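Local coordinates for protein acidocalcisomal pyrophosphatase (Trypanosoma brucei brucei, PDB 5C5V) that probably hydrolyses inorganic pyrophosphate to orthophosphate in a magnesium-dependent reaction, as members of the soluble inorganic pyrophosphatase family do, at residues Y113-L118 against R124-W129; I132-R137 against E325-W330; L244-M249 against M255-V260; A288-F293 against S305-D310. One frame throughout, in Å; residues are numbered along the deposited sequence.

Interaction 1: Y113-L118 against R124-W129; sequences YFFRDL and RQVSPW
F115 and R124 pair through both backbone bonds of an antiparallel hydrogen-bonded pair in the beta hairpin of strands 110-117 and 123-126: F115 N gives to R124 O at 2.8 Å, and R124 N gives to F115 O at 3.0 Å. Further along, V126 N reaches Y113 O at 2.9 Å. The packed centre of the face carrying Y113, F115 and V126 is apolar. V126 CG1 sits over the F115 ring, off its centre and 3.6 Å from F115 CG, while V126 CG2 reaches the rim at CD1 and CE1. With CG anti to the carbonyl carbon (chi1 -68°), the Y113 ring is laid against P128, whose CB stands over the ring centre in a CH-pi contact, 3.7 Å from Y113 CE2. The Y113 hydroxyl bonds to G236 O, and V140 of the second subunit packs on F115. R124 borders this face at its exposed margin, running beside F115 with its guanidinium turned 80° from the ring and NH2 3.7 Å from F115 CD2. Apart from it, F114 points away from the packed face and leans its ring on Q125 CG. A water accepts from Y113 N and Q125 NE2 and donates to V126 O, linking the two strands. The contact therefore combines backbone hydrogen bonds with CH-pi packing, and its side chains contribute no direct polar bond between the segments.

Interaction 2: I132-R137 against E325-W330; sequences IPLYVR and ESHNMW
L134 and H327 both carry CG opposite the backbone N (chi1 171° and -164°), and their side chains meet from opposite directions, joining the irregular loop 132-137 to helix 316-336, the long C-terminal helix of the pyrophosphatase fold. L134 CD2 lies over one face of the imidazole as a CH-pi contact, 3.4 Å from H327 ND1 and 3.6 Å from H327 CG, and L134 CB also approaches H327 CE1. The second group is Y135, whose CB does not point at the helix, though its ring end comes nearer. It meets H327 in a T-shaped pair, the tyrosine edge directed to the imidazole face, with planes at 75° and centroids 5.5 Å apart. The Y135 ring also carries L134 CG over one of its own faces, so the leucine fills the angle between the two rings. No hydrogen bond spans the two segments; H327 ND1 bonds instead to Q203 O, which fixes the rotation of the imidazole, and Q203 OE1 accepts from L134 N. The same glutamine thus ties both sides of the contact. H331 adds a further edge-to-face ring to H327, and the second subunit lies close by, with V140 of that subunit packing on P133. Across the Y135-H327 pair the nearest atoms are Y135 CE2, in the tyrosine plane, and H327 CD2, 3.7 Å apart.

Interaction 3: L244-M249 against M255-V260; sequences LGVLGM and MDWKVV. With MG (magnesium ion), chain E; MG (magnesium ion), chain D; 2PN (imidodiphosphoric acid), chain C.
D256 and M249 face each other at the active-site end of a beta hairpin in the mixed, curled sheet at the core of the soluble pyrophosphatase fold; D256 N donates to M249 O at 2.8 Å, a bond bent at the hydrogen. The carboxylate of D256 bridges two magnesium ions: OD1 binds one at 2.0 Å and OD2 the other at 2.0 Å. Both ions share O5 of imidodiphosphoric acid; D219 and D224 complete the protein ligands of the first ion, and D251 joins D256 at the second. In the next shell, K258 bends at chi2 and chi4 and folds its ammonium back over D256, giving a hydrogen bond to D256 O and a salt bridge to D256 OD2 (NZ to OD2 3.0 Å), whose hydrogen bond is weak. It also bonds to D224 and to a water on the second magnesium. The extended M249 chain crosses K258 obliquely, SD 3.5 Å from NZ. Behind them, L247 and K258 exchange two backbone bonds, and L244 and G245 both face V260 in a classic beta bulge whose V260 O accepts from both amides, L244 N at 2.9 Å. G248 centres an inverse gamma turn; its CA packs obliquely on W257, CE3 3.5 Å away, while M255 CE lies over the centre of one face of the W257 ring. V246 and W257 lean on helix 316-336 through Y318, L247 and V260 touch F313 of strand 313-315, and V259 bonds to strand 224-227, which runs parallel to 254-263.

Interaction 4: A288-F293 against S305-D310; sequences AIREWF and SHFAFD
Helix 285-295 meets the short strand 306-307 beside the active site of the pyrophosphatase domain, and the contact joins the last turns of the helix to that strand and the residue leading into it through one polar grip and one aromatic contact. The grip is S305 OG, which donates to F293 O at 2.9 Å, the donor tilted 20° from the carbonyl plane. With OG anti to its own carbonyl carbon (chi1 -56°), the serine directs its hydroxyl to this helix carbonyl, and S305 CB follows it to 3.6 Å from F293 O. A backbone bond between S305 and R294 strengthens the same junction. The second contact is F307, whose ring reaches across to R290. R290 CG stands over one face toward the rim, a CH-pi contact at 4.3 Å from the ring centroid, so it is the aliphatic part of the arginine that touches. The chain bends at chi3, and the guanidinium plane stands 89° from the ring plane. Its charged end goes elsewhere, NH1 to G311 O and NH2 in a salt bridge to D287. F307 also packs on L247 and M249 of strand 238-251. F293 sends its ring end away from strand 306-307, to V226 and to a cation-pi contact with K258, about 6 Å from the bound imidodiphosphoric acid at nearest side-chain approach. At the end of the F307 ring, CZ comes to 3.5 Å from R290 O.

Interaction 3 is buried throughout, whereas interactions 1, 2 and 4 are only partly so, and only interaction 3 holds a magnesium ligand. Interactions 1 and 3 are both antiparallel hairpins held by backbone bonds; the first adds CH-pi packing and a bridging water, while the other carries a metal site and a salt bridge on one strand. Interactions 2 and 4 each join a helix to a neighbouring loop or strand, largely through aromatic contacts. Interactions 3 and 4, with centres about 9 Å apart, share a sheet: G248 O probably accepts from A308 N, and L247 packs on F307. W129 touches W330, linking interactions 1 and 2, both of which meet the second subunit.

Interaction 1: Y113-L118 against R124-W129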
# COMPACT_ATOMS: atom_id res chain seq x y z
N TYR A 113 -8.76 27.56 -17.39
CA TYR A 113 -7.37 27.15 -17.26
C TYR A 113 -6.41 28.20 -17.80
O TYR A 113 -6.68 28.86 -18.81
CB TYR A 113 -7.14 25.83 -17.98
CG TYR A 113 -7.84 24.65 -17.33
CD1 TYR A 113 -7.13 23.71 -16.59
CD2 TYR A 113 -9.21 24.48 -17.46
CE1 TYR A 113 -7.78 22.63 -15.98
CE2 TYR A 113 -9.86 23.43 -16.88
CZ TYR A 113 -9.15 22.50 -16.14
OH TYR A 113 -9.82 21.46 -15.58
N PHE A 114 -5.29 28.36 -17.10
CA PHE A 114 -4.25 29.28 -17.52
C PHE A 114 -2.88 28.64 -17.44
O PHE A 114 -2.69 27.63 -16.78
CB PHE A 114 -4.27 30.53 -16.65
CG PHE A 114 -5.56 31.28 -16.69
CD1 PHE A 114 -5.68 32.42 -17.47
CD2 PHE A 114 -6.66 30.85 -15.95
CE1 PHE A 114 -6.87 33.12 -17.52
CE2 PHE A 114 -7.85 31.55 -15.99
CZ PHE A 114 -7.95 32.69 -16.78
N PHE A 115 -1.93 29.26 -18.13
CA PHE A 115 -0.52 28.96 -17.93
C PHE A 115 0.10 30.17 -17.27
O PHE A 115 -0.14 31.30 -17.67
CB PHE A 115 0.20 28.67 -19.25
CG PHE A 115 0.03 27.27 -19.74
CD1 PHE A 115 -0.84 26.41 -19.11
CD2 PHE A 115 0.74 26.81 -20.82
CE1 PHE A 115 -1.00 25.12 -19.56
CE2 PHE A 115 0.58 25.52 -21.28
CZ PHE A 115 -0.29 24.68 -20.64
N ARG A 116 0.88 29.91 -16.23
CA ARG A 116 1.76 30.92 -15.68
C ARG A 116 3.17 30.48 -15.99
O ARG A 116 3.64 29.47 -15.46
CB ARG A 116 1.59 31.06 -14.18
CG ARG A 116 2.47 32.12 -13.52
CD ARG A 116 2.17 32.04 -12.05
NE ARG A 116 0.79 32.43 -11.80
CZ ARG A 116 0.12 32.09 -10.71
NH1 ARG A 116 0.70 31.30 -9.81
NH2 ARG A 116 -1.15 32.47 -10.55
N ASP A 117 3.84 31.19 -16.89
CA ASP A 117 5.24 30.93 -17.17
C ASP A 117 6.03 31.28 -15.90
O ASP A 117 6.02 32.43 -15.46
CB ASP A 117 5.69 31.74 -18.38
CG ASP A 117 7.07 31.37 -18.86
OD1 ASP A 117 7.22 31.17 -20.08
OD2 ASP A 117 8.01 31.28 -18.04
N LEU A 118 6.69 30.29 -15.30
CA LEU A 118 7.35 30.50 -14.00
C LEU A 118 8.62 31.35 -14.09
O LEU A 118 9.13 31.81 -13.06
CB LEU A 118 7.68 29.15 -13.34
CG LEU A 118 6.43 28.39 -12.89
CD1 LEU A 118 6.79 27.22 -11.99
CD2 LEU A 118 5.45 29.32 -12.17
N ARG A 124 -1.42 33.36 -19.35
CA ARG A 124 -2.28 33.34 -20.52
C ARG A 124 -3.32 32.25 -20.34
O ARG A 124 -3.06 31.22 -19.71
CB ARG A 124 -1.48 33.12 -21.81
CG ARG A 124 -0.88 31.73 -21.97
CD ARG A 124 0.06 31.68 -23.19
NE ARG A 124 0.63 30.34 -23.39
CZ ARG A 124 0.11 29.39 -24.17
NH1 ARG A 124 -1.00 29.62 -24.86
NH2 ARG A 124 0.71 28.21 -24.27
N GLN A 125 -4.53 32.48 -20.86
CA GLN A 125 -5.54 31.45 -20.79
C GLN A 125 -5.22 30.38 -21.83
O GLN A 125 -4.72 30.70 -22.91
CB GLN A 125 -6.95 32.02 -21.00
CG GLN A 125 -8.03 31.00 -20.80
CD GLN A 125 -9.42 31.59 -20.81
OE1 GLN A 125 -9.59 32.80 -20.93
NE2 GLN A 125 -10.42 30.73 -20.71
N VAL A 126 -5.48 29.13 -21.47
CA VAL A 126 -5.24 27.99 -22.35
C VAL A 126 -6.44 27.06 -22.36
O VAL A 126 -7.38 27.22 -21.57
CB VAL A 126 -4.00 27.18 -21.92
CG1 VAL A 126 -2.76 28.06 -21.86
CG2 VAL A 126 -4.23 26.50 -20.58
N SER A 127 -6.41 26.08 -23.24
CA SER A 127 -7.47 25.09 -23.31
C SER A 127 -7.06 23.80 -22.62
O SER A 127 -6.02 23.24 -22.95
CB SER A 127 -7.86 24.81 -24.76
OG SER A 127 -8.66 23.64 -24.81
N PRO A 128 -7.86 23.32 -21.67
CA PRO A 128 -7.52 22.04 -21.03
C PRO A 128 -7.48 20.92 -22.06
O PRO A 128 -6.72 19.98 -21.95
CB PRO A 128 -8.67 21.83 -20.04
CG PRO A 128 -9.80 22.57 -20.63
CD PRO A 128 -9.18 23.80 -21.24
N TRP A 129 -8.31 21.05 -23.09
CA TRP A 129 -8.35 20.10 -24.19
C TRP A 129 -7.09 20.16 -25.07
O TRP A 129 -6.45 19.14 -25.32
CB TRP A 129 -9.60 20.37 -25.02
CG TRP A 129 -9.90 19.38 -26.09
CD1 TRP A 129 -9.35 18.14 -26.25
CD2 TRP A 129 -10.83 19.55 -27.17
NE1 TRP A 129 -9.89 17.52 -27.36
CE2 TRP A 129 -10.79 18.37 -27.95
CE3 TRP A 129 -11.69 20.59 -27.55
CZ2 TRP A 129 -11.58 18.21 -29.09
CZ3 TRP A 129 -12.46 20.42 -28.69
CH2 TRP A 129 -12.40 19.24 -29.43
O HOH W 1 -9.79 27.70 -20.18

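Interaction 2: I132-R137 against E325-W330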
# COMPACT_ATOMS: atom_id res chain seq x y z
N ILE A 132 -3.04 21.04 -22.54
CA ILE A 132 -2.47 20.09 -21.60
C ILE A 132 -1.94 18.88 -22.35
O ILE A 132 -2.68 18.26 -23.11
CB ILE A 132 -3.49 19.63 -20.54
CG1 ILE A 132 -3.95 20.82 -19.70
CG2 ILE A 132 -2.88 18.57 -19.64
CD1 ILE A 132 -5.05 20.48 -18.72
N PRO A 133 -0.65 18.55 -22.17
CA PRO A 133 -0.07 17.42 -22.91
C PRO A 133 -0.78 16.12 -22.57
O PRO A 133 -1.06 15.87 -21.40
CB PRO A 133 1.40 17.39 -22.45
CG PRO A 133 1.64 18.69 -21.78
CD PRO A 133 0.32 19.14 -21.23
N LEU A 134 -1.09 15.33 -23.58
CA LEU A 134 -1.67 14.01 -23.39
C LEU A 134 -0.63 13.10 -22.72
O LEU A 134 -0.92 12.44 -21.72
CB LEU A 134 -2.12 13.42 -24.73
CG LEU A 134 -2.55 11.95 -24.75
CD1 LEU A 134 -3.67 11.70 -23.76
CD2 LEU A 134 -2.97 11.58 -26.17
N TYR A 135 0.58 13.10 -23.28
CA TYR A 135 1.69 12.30 -22.77
C TYR A 135 2.52 13.09 -21.77
O TYR A 135 2.92 14.23 -22.05
CB TYR A 135 2.60 11.85 -23.92
CG TYR A 135 1.90 10.96 -24.91
CD1 TYR A 135 1.83 9.59 -24.70
CD2 TYR A 135 1.30 11.49 -26.05
CE1 TYR A 135 1.18 8.77 -25.59
CE2 TYR A 135 0.65 10.68 -26.95
CZ TYR A 135 0.59 9.31 -26.71
OH TYR A 135 -0.06 8.48 -27.59
N VAL A 136 2.80 12.49 -20.62
CA VAL A 136 3.69 13.10 -19.64
C VAL A 136 5.12 12.70 -19.96
O VAL A 136 5.52 11.55 -19.74
CB VAL A 136 3.34 12.68 -18.19
CG1 VAL A 136 4.26 13.38 -17.19
CG2 VAL A 136 1.86 12.98 -17.90
N ARG A 137 5.89 13.63 -20.51
CA ARG A 137 7.23 13.32 -20.99
C ARG A 137 8.27 14.02 -20.12
O ARG A 137 8.33 15.24 -20.08
CB ARG A 137 7.40 13.78 -22.45
CG ARG A 137 6.44 13.13 -23.45
CD ARG A 137 6.26 14.00 -24.71
NE ARG A 137 7.49 14.16 -25.49
CZ ARG A 137 8.13 15.32 -25.70
NH1 ARG A 137 7.68 16.46 -25.18
NH2 ARG A 137 9.24 15.32 -26.44
N GLU A 325 -4.42 6.75 -31.65
CA GLU A 325 -5.19 7.06 -32.84
C GLU A 325 -6.11 8.27 -32.63
O GLU A 325 -6.28 9.07 -33.53
CB GLU A 325 -5.99 5.84 -33.28
CG GLU A 325 -5.10 4.70 -33.74
CD GLU A 325 -5.88 3.44 -34.08
OE1 GLU A 325 -7.14 3.43 -33.98
OE2 GLU A 325 -5.23 2.43 -34.42
N SER A 326 -6.68 8.43 -31.44
CA SER A 326 -7.50 9.61 -31.21
C SER A 326 -6.64 10.88 -31.07
O SER A 326 -7.15 11.99 -31.18
CB SER A 326 -8.38 9.46 -29.97
OG SER A 326 -7.59 9.55 -28.80
N HIS A 327 -5.36 10.69 -30.77
CA HIS A 327 -4.40 11.79 -30.73
C HIS A 327 -4.15 12.28 -32.15
O HIS A 327 -4.11 13.48 -32.41
CB HIS A 327 -3.10 11.33 -30.07
CG HIS A 327 -2.20 12.44 -29.63
ND1 HIS A 327 -2.65 13.53 -28.92
CD2 HIS A 327 -0.85 12.59 -29.74
CE1 HIS A 327 -1.63 14.33 -28.64
NE2 HIS A 327 -0.53 13.78 -29.13
N ASN A 328 -4.01 11.33 -33.07
CA ASN A 328 -3.88 11.63 -34.48
C ASN A 328 -5.09 12.39 -35.01
O ASN A 328 -4.95 13.38 -35.73
CB ASN A 328 -3.69 10.36 -35.29
CG ASN A 328 -2.37 9.70 -35.02
OD1 ASN A 328 -1.42 10.37 -34.62
ND2 ASN A 328 -2.29 8.41 -35.22
N MET A 329 -6.27 11.91 -34.63
CA MET A 329 -7.53 12.54 -35.04
C MET A 329 -7.59 13.96 -34.49
O MET A 329 -8.05 14.88 -35.17
CB MET A 329 -8.73 11.74 -34.53
CG MET A 329 -8.86 10.32 -35.08
SD MET A 329 -10.00 9.28 -34.08
CE MET A 329 -9.72 7.70 -34.85
N TRP A 330 -7.12 14.13 -33.25
CA TRP A 330 -7.06 15.44 -32.63
C TRP A 330 -6.06 16.34 -33.37
O TRP A 330 -6.31 17.52 -33.53
CB TRP A 330 -6.69 15.35 -31.14
CG TRP A 330 -6.33 16.70 -30.54
CD1 TRP A 330 -7.19 17.64 -30.05
CD2 TRP A 330 -5.01 17.25 -30.40
NE1 TRP A 330 -6.49 18.74 -29.60
CE2 TRP A 330 -5.15 18.53 -29.80
CE3 TRP A 330 -3.73 16.79 -30.70
CZ2 TRP A 330 -4.06 19.34 -29.50
CZ3 TRP A 330 -2.64 17.61 -30.40
CH2 TRP A 330 -2.82 18.87 -29.81

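Interaction 3: L244-M249 against M255-V260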
# COMPACT_ATOMS: atom_id res chain seq x y z
N LEU A 244 -4.83 1.07 -18.17
CA LEU A 244 -4.91 -0.37 -17.93
C LEU A 244 -5.69 -1.11 -19.00
O LEU A 244 -5.41 -2.26 -19.30
CB LEU A 244 -5.53 -0.66 -16.56
CG LEU A 244 -4.76 -0.08 -15.38
CD1 LEU A 244 -5.55 -0.25 -14.11
CD2 LEU A 244 -3.38 -0.74 -15.27
N GLY A 245 -6.70 -0.46 -19.58
CA GLY A 245 -7.54 -1.15 -20.54
C GLY A 245 -8.65 -0.25 -21.02
O GLY A 245 -8.72 0.91 -20.62
N VAL A 246 -9.54 -0.77 -21.85
CA VAL A 246 -10.59 0.08 -22.38
C VAL A 246 -11.86 -0.70 -22.72
O VAL A 246 -11.80 -1.84 -23.17
CB VAL A 246 -10.10 0.85 -23.66
CG1 VAL A 246 -9.70 -0.11 -24.75
CG2 VAL A 246 -11.17 1.79 -24.16
N LEU A 247 -12.99 -0.05 -22.49
CA LEU A 247 -14.30 -0.63 -22.78
C LEU A 247 -14.91 -0.02 -24.03
O LEU A 247 -15.01 1.20 -24.14
CB LEU A 247 -15.24 -0.42 -21.58
CG LEU A 247 -16.64 -1.01 -21.73
CD1 LEU A 247 -16.57 -2.51 -21.94
CD2 LEU A 247 -17.49 -0.67 -20.50
N GLY A 248 -15.33 -0.86 -24.96
CA GLY A 248 -15.85 -0.40 -26.24
C GLY A 248 -17.31 0.01 -26.21
O GLY A 248 -18.13 -0.52 -26.96
N MET A 249 -17.64 0.98 -25.38
CA MET A 249 -19.00 1.48 -25.29
C MET A 249 -19.45 2.18 -26.58
O MET A 249 -18.75 3.06 -27.09
CB MET A 249 -19.12 2.46 -24.13
CG MET A 249 -20.48 3.10 -23.99
SD MET A 249 -20.53 4.16 -22.53
CE MET A 249 -22.19 4.83 -22.64
N MET A 255 -19.22 5.82 -31.31
CA MET A 255 -18.13 5.17 -30.58
C MET A 255 -17.77 6.02 -29.36
O MET A 255 -17.59 7.23 -29.45
CB MET A 255 -16.90 4.97 -31.46
CG MET A 255 -15.94 3.90 -30.96
SD MET A 255 -16.62 2.22 -31.13
CE MET A 255 -16.35 1.57 -29.48
N ASP A 256 -17.69 5.38 -28.20
CA ASP A 256 -17.54 6.12 -26.96
C ASP A 256 -16.70 5.32 -25.98
O ASP A 256 -17.14 5.01 -24.87
CB ASP A 256 -18.92 6.43 -26.39
CG ASP A 256 -18.92 7.64 -25.50
OD1 ASP A 256 -17.93 8.41 -25.54
OD2 ASP A 256 -19.92 7.82 -24.76
N TRP A 257 -15.48 4.99 -26.42
CA TRP A 257 -14.52 4.25 -25.62
C TRP A 257 -14.46 4.76 -24.21
O TRP A 257 -14.49 5.97 -23.99
CB TRP A 257 -13.11 4.34 -26.21
CG TRP A 257 -12.94 3.83 -27.60
CD1 TRP A 257 -12.77 4.57 -28.73
CD2 TRP A 257 -12.88 2.45 -28.00
NE1 TRP A 257 -12.62 3.74 -29.82
CE2 TRP A 257 -12.68 2.44 -29.40
CE3 TRP A 257 -12.97 1.23 -27.32
CZ2 TRP A 257 -12.57 1.26 -30.13
CZ3 TRP A 257 -12.87 0.06 -28.05
CH2 TRP A 257 -12.67 0.08 -29.44
N LYS A 258 -14.36 3.84 -23.26
CA LYS A 258 -14.18 4.19 -21.86
C LYS A 258 -12.89 3.58 -21.37
O LYS A 258 -12.81 2.37 -21.12
CB LYS A 258 -15.37 3.71 -21.02
CG LYS A 258 -16.69 4.40 -21.36
CD LYS A 258 -16.75 5.80 -20.78
CE LYS A 258 -18.07 6.47 -21.12
NZ LYS A 258 -18.19 6.77 -22.57
N VAL A 259 -11.85 4.41 -21.25
CA VAL A 259 -10.55 3.92 -20.84
C VAL A 259 -10.51 3.74 -19.33
O VAL A 259 -10.90 4.63 -18.57
CB VAL A 259 -9.41 4.86 -21.29
CG1 VAL A 259 -8.07 4.38 -20.73
CG2 VAL A 259 -9.35 4.95 -22.80
N VAL A 260 -10.04 2.57 -18.89
CA VAL A 260 -9.84 2.29 -17.48
C VAL A 260 -8.41 2.64 -17.14
O VAL A 260 -7.48 2.16 -17.79
CB VAL A 260 -10.12 0.80 -17.12
CG1 VAL A 260 -9.83 0.56 -15.63
CG2 VAL A 260 -11.55 0.40 -17.46
MG MG E . -17.92 10.23 -24.62
MG MG D . -21.19 9.09 -23.90
P1 2PN C . -22.44 11.27 -21.81
O1 2PN C . -22.95 12.70 -22.12
O2 2PN C . -22.59 10.41 -23.09
O3 2PN C . -23.24 10.71 -20.59
N1 2PN C . -20.88 11.35 -21.33
P2 2PN C . -19.62 11.70 -22.32
O4 2PN C . -19.88 13.05 -23.08
O5 2PN C . -19.53 10.57 -23.33
O6 2PN C . -18.39 11.81 -21.54
O HOH W 2 -20.94 8.27 -22.01
O HOH W 3 -21.46 10.22 -25.81
O HOH W 4 -16.01 10.55 -25.68
O HOH W 5 -17.80 12.13 -24.34

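Interaction 4: A288-F293 against S305-D310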
# COMPACT_ATOMS: atom_id res chain seq x y z
N ALA A 288 -19.02 -3.52 -12.46
CA ALA A 288 -19.82 -2.39 -12.04
C ALA A 288 -19.70 -1.23 -13.03
O ALA A 288 -20.69 -0.58 -13.35
CB ALA A 288 -19.43 -1.94 -10.65
N ILE A 289 -18.48 -0.97 -13.51
CA ILE A 289 -18.25 0.07 -14.52
C ILE A 289 -19.04 -0.22 -15.79
O ILE A 289 -19.78 0.64 -16.28
CB ILE A 289 -16.75 0.20 -14.87
CG1 ILE A 289 -16.00 0.84 -13.71
CG2 ILE A 289 -16.56 1.07 -16.11
CD1 ILE A 289 -14.49 0.86 -13.88
N ARG A 290 -18.92 -1.44 -16.31
CA ARG A 290 -19.64 -1.83 -17.52
C ARG A 290 -21.14 -1.68 -17.33
O ARG A 290 -21.84 -1.15 -18.20
CB ARG A 290 -19.30 -3.27 -17.93
CG ARG A 290 -20.06 -3.79 -19.17
CD ARG A 290 -19.46 -5.11 -19.69
NE ARG A 290 -19.12 -5.93 -18.54
CZ ARG A 290 -17.99 -6.61 -18.39
NH1 ARG A 290 -17.07 -6.61 -19.34
NH2 ARG A 290 -17.79 -7.29 -17.28
N GLU A 291 -21.63 -2.12 -16.17
CA GLU A 291 -23.07 -2.10 -15.90
C GLU A 291 -23.60 -0.68 -15.71
O GLU A 291 -24.66 -0.33 -16.24
CB GLU A 291 -23.38 -2.94 -14.66
CG GLU A 291 -24.85 -2.90 -14.24
CD GLU A 291 -25.79 -3.63 -15.19
OE1 GLU A 291 -25.33 -4.30 -16.14
OE2 GLU A 291 -27.02 -3.53 -14.98
N TRP A 292 -22.89 0.13 -14.94
CA TRP A 292 -23.26 1.52 -14.76
C TRP A 292 -23.40 2.24 -16.13
O TRP A 292 -24.41 2.90 -16.41
CB TRP A 292 -22.23 2.23 -13.88
CG TRP A 292 -22.72 3.51 -13.29
CD1 TRP A 292 -23.24 3.69 -12.02
CD2 TRP A 292 -22.76 4.79 -13.92
NE1 TRP A 292 -23.58 5.01 -11.85
CE2 TRP A 292 -23.30 5.71 -12.99
CE3 TRP A 292 -22.39 5.26 -15.19
CZ2 TRP A 292 -23.48 7.05 -13.29
CZ3 TRP A 292 -22.57 6.59 -15.48
CH2 TRP A 292 -23.11 7.47 -14.54
N PHE A 293 -22.41 2.08 -17.00
CA PHE A 293 -22.47 2.74 -18.31
C PHE A 293 -23.48 2.08 -19.23
O PHE A 293 -24.00 2.73 -20.13
CB PHE A 293 -21.09 2.77 -18.98
CG PHE A 293 -20.20 3.85 -18.44
CD1 PHE A 293 -20.58 5.19 -18.55
CD2 PHE A 293 -19.00 3.54 -17.83
CE1 PHE A 293 -19.78 6.20 -18.04
CE2 PHE A 293 -18.20 4.55 -17.32
CZ PHE A 293 -18.59 5.88 -17.43
N SER A 305 -26.82 0.93 -23.39
CA SER A 305 -25.67 1.09 -24.27
C SER A 305 -25.28 -0.25 -24.87
O SER A 305 -25.52 -1.28 -24.27
CB SER A 305 -24.50 1.70 -23.50
OG SER A 305 -24.89 2.92 -22.89
N HIS A 306 -24.69 -0.22 -26.06
CA HIS A 306 -24.13 -1.43 -26.66
C HIS A 306 -22.62 -1.43 -26.39
O HIS A 306 -22.06 -0.41 -26.00
CB HIS A 306 -24.43 -1.49 -28.17
N PHE A 307 -21.98 -2.58 -26.55
CA PHE A 307 -20.53 -2.66 -26.40
C PHE A 307 -19.93 -3.51 -27.51
O PHE A 307 -20.49 -4.54 -27.88
CB PHE A 307 -20.14 -3.24 -25.05
CG PHE A 307 -20.65 -2.46 -23.88
CD1 PHE A 307 -19.96 -1.34 -23.43
CD2 PHE A 307 -21.82 -2.83 -23.22
CE1 PHE A 307 -20.42 -0.61 -22.35
CE2 PHE A 307 -22.28 -2.11 -22.14
CZ PHE A 307 -21.59 -1.00 -21.70
N ALA A 308 -18.82 -3.05 -28.09
CA ALA A 308 -18.05 -3.90 -29.00
C ALA A 308 -17.43 -5.06 -28.23
O ALA A 308 -17.33 -5.01 -27.00
CB ALA A 308 -16.97 -3.09 -29.70
N PHE A 309 -17.01 -6.10 -28.95
CA PHE A 309 -16.31 -7.22 -28.34
C PHE A 309 -17.11 -7.86 -27.21
O PHE A 309 -16.52 -8.39 -26.26
CB PHE A 309 -14.94 -6.79 -27.82
CG PHE A 309 -14.14 -6.01 -28.82
CD1 PHE A 309 -13.66 -6.62 -29.97
CD2 PHE A 309 -13.86 -4.67 -28.61
CE1 PHE A 309 -12.92 -5.91 -30.90
CE2 PHE A 309 -13.12 -3.96 -29.53
CZ PHE A 309 -12.65 -4.58 -30.68
N ASP A 310 -18.43 -7.79 -27.30
CA ASP A 310 -19.33 -8.38 -26.33
C ASP A 310 -19.06 -7.91 -24.90
O ASP A 310 -19.27 -8.65 -23.95
CB ASP A 310 -19.23 -9.91 -26.41